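Local coordinates for protein DynE8 (PDB 4AMM) that carries the acyltransferase domain of an iterative polyketide synthase in enediyne (dynemicin) biosynthesis, which probably loads acyl building blocks for chain extension, at residues A[30-33]-A[34-37]; A[63-66]-A[67-71]; A[83-87]-A[88-92]; A[159-162]-A[163-166]. One frame throughout, in Å; residues are numbered along the deposited sequence.

Contact 1 (A[30-33]-A[34-37]); sequences LSRP and ELTD
Ser31 and Glu34 close the start of helix 32-45 with a capping box. Ser31 is the N-cap. Its OG lies between the backbone N and the carbonyl carbon (chi1 63°) and accepts from Glu34 N at 3.2 Å. The Glu34 side chain answers in the other direction. Its chain runs extended back over the cap, and OE1 takes the Ser31 N-H at 2.7 Å, met nearly along its C-O axis. Ser31 OG also donates to Glu34 OE1, at 2.7 Å, coming from above the carboxylate plane. One carboxylate oxygen is thus gripped by two donors of the same residue, which probably limits the rotation of the carboxylate. A negative group at a helix start would also suit the helix dipole.

Arg32 NH1 also comes to Thr36 OG1, one turn on, at 2.5 Å. This is very short and poorly angled (122°), so its details are doubtful. The arginine chain bends at chi2 (78°), which brings NH1 there, with OG1 near the guanidinium plane. Both groups have other partners: Arg32 NH2 donates to Pro1 O, and Thr36 OG1 is bonded to Glu4 OE1.

Backbone bonds complete the first turn. Leu35 N donates to Ser31 O (2.8 Å), and Asp37 N to Pro33 O.

The apolar part is small. Leu30 CG rests on Glu34 CB at 3.6 Å, the two side chains crossing at a slant.

The contact lies at the surface, where the link after helix 13-27 enters helix 32-45. Arg32 and Thr36 tie this helix start to the chain's N-terminus and strand 4-10.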
loop_
_atom_site.group_PDB
_atom_site.type_symbol
_atom_site.label_atom_id
_atom_site.label_comp_id
_atom_site.label_asym_id
_atom_site.label_seq_id
_atom_site.Cartn_x
_atom_site.Cartn_y
_atom_site.Cartn_z
ATOM N N LEU A 30 6.914 -4.553 -33.049
ATOM C CA LEU A 30 8.218 -4.211 -32.492
ATOM C C LEU A 30 8.800 -5.349 -31.660
ATOM O O LEU A 30 8.077 -5.997 -30.912
ATOM C CB LEU A 30 8.122 -2.965 -31.583
ATOM C CG LEU A 30 8.480 -1.622 -32.211
ATOM C CD1 LEU A 30 8.174 -1.506 -33.701
ATOM C CD2 LEU A 30 7.942 -0.449 -31.398
ATOM N N SER A 31 10.110 -5.582 -31.774
ATOM C CA SER A 31 10.830 -6.424 -30.834
ATOM C C SER A 31 10.877 -5.743 -29.516
ATOM O O SER A 31 10.554 -4.530 -29.440
ATOM C CB SER A 31 12.282 -6.663 -31.313
ATOM O OG SER A 31 13.011 -5.429 -31.357
ATOM N N ARG A 32 11.308 -6.473 -28.504
ATOM C CA ARG A 32 11.434 -5.970 -27.172
ATOM C C ARG A 32 12.463 -4.832 -27.137
ATOM O O ARG A 32 12.139 -3.792 -26.576
ATOM C CB ARG A 32 11.748 -7.084 -26.178
ATOM C CG ARG A 32 11.868 -6.600 -24.743
ATOM C CD ARG A 32 10.463 -6.335 -24.049
ATOM N NE ARG A 32 10.653 -5.831 -22.673
ATOM C CZ ARG A 32 11.022 -4.589 -22.364
ATOM N NH1 ARG A 32 11.220 -3.687 -23.326
ATOM N NH2 ARG A 32 11.197 -4.237 -21.095
ATOM N N PRO A 33 13.671 -4.995 -27.727
ATOM C CA PRO A 33 14.592 -3.839 -27.752
ATOM C C PRO A 33 14.021 -2.621 -28.477
ATOM O O PRO A 33 14.256 -1.460 -28.025
ATOM C CB PRO A 33 15.837 -4.381 -28.468
ATOM C CG PRO A 33 15.772 -5.872 -28.235
ATOM C CD PRO A 33 14.347 -6.213 -28.246
ATOM N N GLU A 34 13.256 -2.822 -29.538
ATOM C CA GLU A 34 12.601 -1.699 -30.249
ATOM C C GLU A 34 11.530 -1.038 -29.371
ATOM O O GLU A 34 11.377 0.204 -29.381
ATOM C CB GLU A 34 11.970 -2.193 -31.573
ATOM C CG GLU A 34 12.938 -2.271 -32.687
ATOM C CD GLU A 34 12.443 -3.204 -33.779
ATOM O OE1 GLU A 34 11.754 -4.184 -33.427
ATOM O OE2 GLU A 34 12.763 -2.942 -34.974
ATOM N N LEU A 35 10.785 -1.818 -28.605
ATOM C CA LEU A 35 9.758 -1.290 -27.708
ATOM C C LEU A 35 10.460 -0.469 -26.635
ATOM O O LEU A 35 9.941 0.599 -26.281
ATOM C CB LEU A 35 8.937 -2.437 -27.085
ATOM C CG LEU A 35 8.057 -2.116 -25.887
ATOM C CD1 LEU A 35 6.977 -1.270 -26.395
ATOM C CD2 LEU A 35 7.527 -3.370 -25.150
ATOM N N THR A 36 11.554 -0.940 -26.071
ATOM C CA THR A 36 12.290 -0.094 -25.082
ATOM C C THR A 36 12.725 1.207 -25.688
ATOM O O THR A 36 12.589 2.251 -25.029
ATOM C CB THR A 36 13.470 -0.890 -24.513
ATOM O OG1 THR A 36 12.941 -1.978 -23.791
ATOM C CG2 THR A 36 14.282 -0.064 -23.587
ATOM N N ASP A 37 13.238 1.236 -26.903
ATOM C CA ASP A 37 13.607 2.509 -27.538
ATOM C C ASP A 37 12.412 3.370 -27.755
ATOM O O ASP A 37 12.477 4.626 -27.481
ATOM C CB ASP A 37 14.315 2.274 -28.882
ATOM C CG ASP A 37 15.815 1.994 -28.730
ATOM O OD1 ASP A 37 16.456 2.427 -27.728
ATOM O OD2 ASP A 37 16.364 1.308 -29.646
#

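Contact 2 (A[63-66]-A[67-71]); sequences GLVA and ALDRA
On successive turns, Leu64 CG is anti to its backbone N (chi1 177°) and Leu68 CG sits beside its own (chi1 -64°), which sets their branches together. Leu68 CD1 comes against Leu64 CG at 3.7 Å, and the two side chains cross at a slant. Leu68 CG also lies close to Leu64 O, at 3.4 Å. Val65 and Asp69 instead run side by side, with Val65 CG1 3.8 Å from Asp69 OD2. Asp69 OD1 forms a salt bridge with Arg24.

The backbone is regular helix. Leu68 N donates to Leu64 O at 2.9 Å, nearly straight at 170°. Ala67, Asp69 and Arg70 bond back in the same way to Gly63, Val65 and Ala66.

Leu68 also packs on Leu20 and Val23 of helix 13-27 and on Phe54 of strand 52-58. Cutting Leu68 back to an alanine would probably open a gap between the two helices and the sheet, and leave the Leu64 branches without their neighbour one turn on.

The chemistry is split by face. Leu64 and Leu68 pack on helix 13-27, and Ala67, Leu68 and Ala71 on the sheet. Both charges are paired, Asp69 with Arg24 and Arg70 NH1 in a salt bridge with Asp84.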
loop_
_atom_site.group_PDB
_atom_site.type_symbol
_atom_site.label_atom_id
_atom_site.label_comp_id
_atom_site.label_asym_id
_atom_site.label_seq_id
_atom_site.Cartn_x
_atom_site.Cartn_y
_atom_site.Cartn_z
ATOM N N GLY A 63 0.974 -6.347 -25.721
ATOM C CA GLY A 63 0.343 -5.808 -24.506
ATOM C C GLY A 63 0.163 -4.290 -24.670
ATOM O O GLY A 63 -0.841 -3.749 -24.197
ATOM N N LEU A 64 1.166 -3.672 -25.280
ATOM C CA LEU A 64 0.976 -2.227 -25.586
ATOM C C LEU A 64 -0.193 -2.008 -26.551
ATOM O O LEU A 64 -1.034 -1.148 -26.313
ATOM C CB LEU A 64 2.269 -1.596 -26.064
ATOM C CG LEU A 64 2.120 -0.110 -26.473
ATOM C CD1 LEU A 64 1.631 0.745 -25.241
ATOM C CD2 LEU A 64 3.490 0.405 -26.946
ATOM N N VAL A 65 -0.278 -2.793 -27.630
ATOM C CA VAL A 65 -1.408 -2.647 -28.605
ATOM C C VAL A 65 -2.714 -2.840 -27.883
ATOM O O VAL A 65 -3.660 -2.035 -28.093
ATOM C CB VAL A 65 -1.260 -3.668 -29.765
ATOM C CG1 VAL A 65 -2.506 -3.685 -30.646
ATOM C CG2 VAL A 65 -0.123 -3.322 -30.494
ATOM N N ALA A 66 -2.798 -3.862 -27.005
ATOM C CA ALA A 66 -4.013 -4.114 -26.236
ATOM C C ALA A 66 -4.375 -2.908 -25.351
ATOM O O ALA A 66 -5.552 -2.485 -25.324
ATOM C CB ALA A 66 -3.885 -5.372 -25.338
ATOM N N ALA A 67 -3.389 -2.386 -24.604
ATOM C CA ALA A 67 -3.663 -1.166 -23.827
ATOM C C ALA A 67 -4.110 0.082 -24.628
ATOM O O ALA A 67 -5.008 0.778 -24.181
ATOM C CB ALA A 67 -2.424 -0.803 -22.963
ATOM N N LEU A 68 -3.456 0.288 -25.772
ATOM C CA LEU A 68 -3.892 1.342 -26.653
ATOM C C LEU A 68 -5.348 1.156 -27.144
ATOM O O LEU A 68 -6.091 2.124 -27.202
ATOM C CB LEU A 68 -2.888 1.547 -27.801
ATOM C CG LEU A 68 -1.492 2.025 -27.315
ATOM C CD1 LEU A 68 -0.465 1.827 -28.377
ATOM C CD2 LEU A 68 -1.492 3.509 -26.910
ATOM N N ASP A 69 -5.675 -0.080 -27.526
ATOM C CA ASP A 69 -7.020 -0.381 -27.966
ATOM C C ASP A 69 -8.023 -0.003 -26.904
ATOM O O ASP A 69 -9.049 0.610 -27.217
ATOM C CB ASP A 69 -7.153 -1.859 -28.381
ATOM C CG ASP A 69 -6.534 -2.137 -29.704
ATOM O OD1 ASP A 69 -6.360 -1.204 -30.490
ATOM O OD2 ASP A 69 -6.209 -3.316 -29.974
ATOM N N ARG A 70 -7.764 -0.365 -25.642
ATOM C CA ARG A 70 -8.653 0.017 -24.574
ATOM C C ARG A 70 -8.764 1.518 -24.377
ATOM O O ARG A 70 -9.835 2.040 -24.202
ATOM C CB ARG A 70 -8.234 -0.654 -23.258
ATOM C CG ARG A 70 -8.551 -2.139 -23.202
ATOM C CD ARG A 70 -8.323 -2.544 -21.717
ATOM N NE ARG A 70 -9.251 -1.965 -20.737
ATOM C CZ ARG A 70 -9.116 -2.167 -19.386
ATOM N NH1 ARG A 70 -8.057 -2.804 -18.944
ATOM N NH2 ARG A 70 -9.942 -1.669 -18.501
ATOM N N ALA A 71 -7.604 2.209 -24.421
ATOM C CA ALA A 71 -7.639 3.638 -24.257
ATOM C C ALA A 71 -8.412 4.307 -25.389
ATOM O O ALA A 71 -9.225 5.189 -25.103
ATOM C CB ALA A 71 -6.213 4.168 -24.190
#

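Contact 3 (A[83-87]-A[88-92])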
loop_
_atom_site.group_PDB
_atom_site.type_symbol
_atom_site.label_atom_id
_atom_site.label_comp_id
_atom_site.label_asym_id
_atom_site.label_seq_id
_atom_site.Cartn_x
_atom_site.Cartn_y
_atom_site.Cartn_z
ATOM N N LEU A 83 -8.971 4.061 -15.018
ATOM C CA LEU A 83 -7.939 3.769 -14.042
ATOM C C LEU A 83 -8.054 2.259 -13.800
ATOM O O LEU A 83 -8.990 1.882 -13.093
ATOM C CB LEU A 83 -8.150 4.564 -12.757
ATOM C CG LEU A 83 -8.247 6.110 -12.898
ATOM C CD1 LEU A 83 -8.473 6.661 -11.513
ATOM C CD2 LEU A 83 -6.939 6.616 -13.518
ATOM N N ASP A 84 -7.234 1.457 -14.437
ATOM C CA ASP A 84 -7.315 -0.016 -14.178
ATOM C C ASP A 84 -5.987 -0.437 -13.545
ATOM O O ASP A 84 -5.052 -0.840 -14.228
ATOM C CB ASP A 84 -7.580 -0.755 -15.470
ATOM C CG ASP A 84 -7.893 -2.197 -15.188
ATOM O OD1 ASP A 84 -7.557 -2.707 -14.051
ATOM O OD2 ASP A 84 -8.438 -2.833 -16.129
ATOM N N ALA A 85 -5.967 -0.331 -12.227
ATOM C CA ALA A 85 -4.770 -0.671 -11.494
ATOM C C ALA A 85 -4.365 -2.115 -11.735
ATOM O O ALA A 85 -3.214 -2.386 -11.907
ATOM C CB ALA A 85 -4.903 -0.378 -9.975
ATOM N N GLY A 86 -5.326 -3.080 -11.788
ATOM C CA GLY A 86 -4.959 -4.470 -12.007
ATOM C C GLY A 86 -4.507 -4.881 -13.356
ATOM O O GLY A 86 -4.059 -6.018 -13.598
ATOM N N ARG A 87 -4.547 -3.951 -14.308
ATOM C CA ARG A 87 -3.981 -4.132 -15.616
ATOM C C ARG A 87 -2.836 -3.116 -15.922
ATOM O O ARG A 87 -2.369 -3.093 -17.042
ATOM C CB ARG A 87 -5.043 -4.161 -16.692
ATOM C CG ARG A 87 -6.078 -5.338 -16.513
ATOM C CD ARG A 87 -5.485 -6.632 -16.964
ATOM N NE ARG A 87 -6.390 -7.760 -16.752
ATOM C CZ ARG A 87 -6.459 -8.478 -15.643
ATOM N NH1 ARG A 87 -5.721 -8.253 -14.526
ATOM N NH2 ARG A 87 -7.355 -9.517 -15.642
ATOM N N GLY A 88 -2.572 -2.258 -14.965
ATOM C CA GLY A 88 -1.492 -1.245 -15.117
ATOM C C GLY A 88 -1.755 -0.221 -16.233
ATOM O O GLY A 88 -0.793 0.197 -16.889
ATOM N N LEU A 89 -3.014 0.155 -16.423
ATOM C CA LEU A 89 -3.421 0.989 -17.533
ATOM C C LEU A 89 -4.135 2.161 -16.999
ATOM O O LEU A 89 -5.079 2.029 -16.226
ATOM C CB LEU A 89 -4.401 0.207 -18.472
ATOM C CG LEU A 89 -5.079 1.142 -19.460
ATOM C CD1 LEU A 89 -4.051 1.872 -20.359
ATOM C CD2 LEU A 89 -6.057 0.273 -20.282
ATOM N N PHE A 90 -3.653 3.390 -17.351
ATOM C CA PHE A 90 -4.203 4.579 -16.766
ATOM C C PHE A 90 -4.314 5.669 -17.814
ATOM O O PHE A 90 -3.359 5.898 -18.585
ATOM C CB PHE A 90 -3.352 5.094 -15.622
ATOM C CG PHE A 90 -3.057 4.064 -14.574
ATOM C CD1 PHE A 90 -3.960 3.862 -13.481
ATOM C CD2 PHE A 90 -1.956 3.281 -14.667
ATOM C CE1 PHE A 90 -3.680 2.894 -12.538
ATOM C CE2 PHE A 90 -1.678 2.359 -13.738
ATOM C CZ PHE A 90 -2.590 2.164 -12.695
ATOM N N LEU A 91 -5.500 6.285 -17.929
ATOM C CA LEU A 91 -5.774 7.349 -18.941
ATOM C C LEU A 91 -6.535 8.416 -18.252
ATOM O O LEU A 91 -7.596 8.153 -17.655
ATOM C CB LEU A 91 -6.566 6.730 -20.095
ATOM C CG LEU A 91 -7.114 7.656 -21.167
ATOM C CD1 LEU A 91 -8.090 8.791 -20.772
ATOM C CD2 LEU A 91 -6.163 8.213 -22.063
ATOM N N VAL A 92 -6.043 9.664 -18.369
ATOM C CA VAL A 92 -6.721 10.762 -17.677
ATOM C C VAL A 92 -6.700 11.967 -18.579
ATOM O O VAL A 92 -5.611 12.385 -18.979
ATOM C CB VAL A 92 -6.006 11.089 -16.335
ATOM C CG1 VAL A 92 -6.651 12.211 -15.647
ATOM C CG2 VAL A 92 -6.029 9.894 -15.393
#
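Phe90 packs against the end of strand 81-84 and the start of the turn, at Leu83 to Ala85. Its CB leaves the strand on the same sheet face as Leu83, and CG lies beside the backbone N (chi1 -53°), which brings the ring against the opposing strand. CD1 meets Leu83 CA at 4.0 Å and Leu83 CD2 at 4.1 Å, the two side chains crossing at about a right angle. CE1 reaches Ala85 CB at 4.3 Å. At the tip, CZ touches Ala85 CA at 3.8 Å. The ring also packs on Ala383, Ala384 and Ala387 of helix 376-387. A serine in its place would probably leave Leu83 CD2 and Ala85 without the ring and open a gap against that helix. Further along this face, Leu83 CD2 packs on Val92 CG2.

The backbone holds the strands in register. Asp84 N donates to Leu89 O at 2.9 Å. Asp84 O accepts from Leu89 N and Arg87 N, which arrive from opposite faces of its plane. Gly88 N donates to Ala85 O. The Asp84 carboxylate makes a salt bridge to Arg70.

Gly88, with positive phi (65°), and Leu89 both face Asp84. This is a G1 beta bulge, closing the hairpin of strands 81-84 and 89-92 through a short 3-10 turn.

Contact 4 (A[159-162]-A[163-166])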
loop_
_atom_site.group_PDB
_atom_site.type_symbol
_atom_site.label_atom_id
_atom_site.label_comp_id
_atom_site.label_asym_id
_atom_site.label_seq_id
_atom_site.Cartn_x
_atom_site.Cartn_y
_atom_site.Cartn_z
ATOM N N ILE A 159 10.219 5.946 -0.936
ATOM C CA ILE A 159 10.147 7.389 -0.784
ATOM C C ILE A 159 11.278 8.032 -1.613
ATOM O O ILE A 159 11.018 9.085 -2.234
ATOM C CB ILE A 159 10.289 7.718 0.681
ATOM C CG1 ILE A 159 9.015 7.264 1.442
ATOM C CG2 ILE A 159 10.549 9.228 0.886
ATOM C CD1 ILE A 159 9.185 7.205 2.965
ATOM N N ARG A 160 12.448 7.490 -1.664
ATOM C CA ARG A 160 13.546 8.046 -2.521
ATOM C C ARG A 160 13.078 8.014 -3.973
ATOM O O ARG A 160 13.421 9.034 -4.684
ATOM C CB ARG A 160 14.778 7.230 -2.393
ATOM C CG ARG A 160 15.463 7.491 -0.990
ATOM C CD ARG A 160 16.927 6.971 -0.948
ATOM N NE ARG A 160 17.083 5.573 -1.339
ATOM C CZ ARG A 160 17.049 4.484 -0.533
ATOM N NH1 ARG A 160 16.741 4.610 0.719
ATOM N NH2 ARG A 160 17.267 3.272 -1.022
ATOM N N TRP A 161 12.326 7.031 -4.443
ATOM C CA TRP A 161 11.811 7.077 -5.836
ATOM C C TRP A 161 10.815 8.161 -6.004
ATOM O O TRP A 161 10.862 8.931 -7.003
ATOM C CB TRP A 161 11.207 5.675 -6.136
ATOM C CG TRP A 161 10.574 5.485 -7.518
ATOM C CD1 TRP A 161 9.276 5.314 -7.777
ATOM C CD2 TRP A 161 11.284 5.490 -8.732
ATOM N NE1 TRP A 161 9.108 5.171 -9.151
ATOM C CE2 TRP A 161 10.329 5.275 -9.749
ATOM C CE3 TRP A 161 12.630 5.606 -9.067
ATOM C CZ2 TRP A 161 10.687 5.205 -11.131
ATOM C CZ3 TRP A 161 12.993 5.513 -10.479
ATOM C CH2 TRP A 161 11.987 5.295 -11.453
ATOM N N LEU A 162 9.875 8.305 -5.092
ATOM C CA LEU A 162 8.935 9.450 -5.170
ATOM C C LEU A 162 9.685 10.769 -5.159
ATOM O O LEU A 162 9.288 11.727 -5.912
ATOM C CB LEU A 162 7.911 9.505 -3.982
ATOM C CG LEU A 162 7.064 8.254 -3.871
ATOM C CD1 LEU A 162 6.210 8.365 -2.598
ATOM C CD2 LEU A 162 6.146 8.065 -5.084
ATOM N N ASP A 163 10.714 10.894 -4.339
ATOM C CA ASP A 163 11.515 12.159 -4.319
ATOM C C ASP A 163 12.250 12.359 -5.676
ATOM O O ASP A 163 12.189 13.529 -6.191
ATOM C CB ASP A 163 12.593 12.078 -3.247
ATOM C CG ASP A 163 12.074 12.083 -1.807
ATOM O OD1 ASP A 163 10.946 12.561 -1.543
ATOM O OD2 ASP A 163 12.978 11.647 -1.000
ATOM N N ARG A 164 12.768 11.329 -6.281
ATOM C CA ARG A 164 13.459 11.467 -7.589
ATOM C C ARG A 164 12.396 11.952 -8.602
ATOM O O ARG A 164 12.773 12.736 -9.500
ATOM C CB ARG A 164 14.043 10.140 -8.021
ATOM C CG ARG A 164 14.770 10.191 -9.376
ATOM C CD ARG A 164 15.549 8.954 -9.574
ATOM N NE ARG A 164 16.257 9.177 -10.817
ATOM C CZ ARG A 164 17.184 8.404 -11.287
ATOM N NH1 ARG A 164 17.469 7.274 -10.626
ATOM N NH2 ARG A 164 17.792 8.712 -12.432
ATOM N N LEU A 165 11.147 11.528 -8.499
ATOM C CA LEU A 165 10.088 11.902 -9.450
ATOM C C LEU A 165 9.458 13.215 -9.145
ATOM O O LEU A 165 8.646 13.704 -9.939
ATOM C CB LEU A 165 9.000 10.799 -9.470
ATOM C CG LEU A 165 9.388 9.442 -10.052
ATOM C CD1 LEU A 165 8.274 8.526 -9.665
ATOM C CD2 LEU A 165 9.528 9.493 -11.524
ATOM N N GLY A 166 9.738 13.801 -7.978
ATOM C CA GLY A 166 9.006 15.016 -7.565
ATOM C C GLY A 166 7.528 14.764 -7.335
ATOM O O GLY A 166 6.662 15.619 -7.608
#
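Ile159 opens the last turns of helix 144-165, and its O accepts from Asp163 N at 2.8 Å. The two side chains lie alongside each other and point the same way. Ile159 CG2 comes within 3.9 Å of Asp163 OD2, an apolar branch beside a carboxylate oxygen.

Arg160 takes part through its backbone. Its O accepts from Arg164 N at 2.9 Å.

Trp161 carries the main side-chain contact. Its O accepts from Leu165 N at 3.0 Å. CG is anti to the backbone N (chi1 179°), which lets the indole reach Leu165. Leu165 has its CG beside the backbone N (chi1 -68°), and its CD1 sits over one face of the indole. That methyl is 3.8 Å from the centroid of the five-membered ring, a CH-pi contact. It lies offset toward the rim, with NE1 the nearest ring atom at 3.5 Å. NE1 is hydrogen-bonded to Thr382 OG1. This bond and the methyl together probably limit the rotation of the indole. The aliphatic part of Arg164 passes nearby, with CD 4.4 Å from Trp161 CZ3.

Leu162 has its O close to Gly166 N, where the helix ends. Gly166 has positive phi (65°), and the chain leaves the helix in a Schellman motif.

Around the helix end, Ile159 and Leu162 face strand 99-103 of the parallel sheet, through Phe103 and Leu101. Trp161 and Leu162 also meet helix 376-387. Leu165 and Arg164 touch the C-terminal segment at Pro396. After Gly166 the chain runs on to strand 171-174.

Contact 1 lies at the surface; contacts 2, 3 and 4 are partly buried. Contacts 1 and 4 sit at opposite kinds of helix end, a start and a finish: a polar capping box in 30-37, and a Schellman exit with an indole-methyl contact in 159-166. Contact 2 is mid-helix and mostly apolar, while contact 3 is a hairpin with a bulge. Contacts 1 and 2 touch through Leu35 CD1 and Leu64 CD2. Contacts 2 and 3 are bound more firmly, by the Arg70-Asp84 salt bridge and by Arg70 packing on Leu89, which fastens helix 61-76 to the antiparallel sheet. Contact 4 touches none of the others and belongs to the parallel sheet region. It shares helix 376-387 with contact 3.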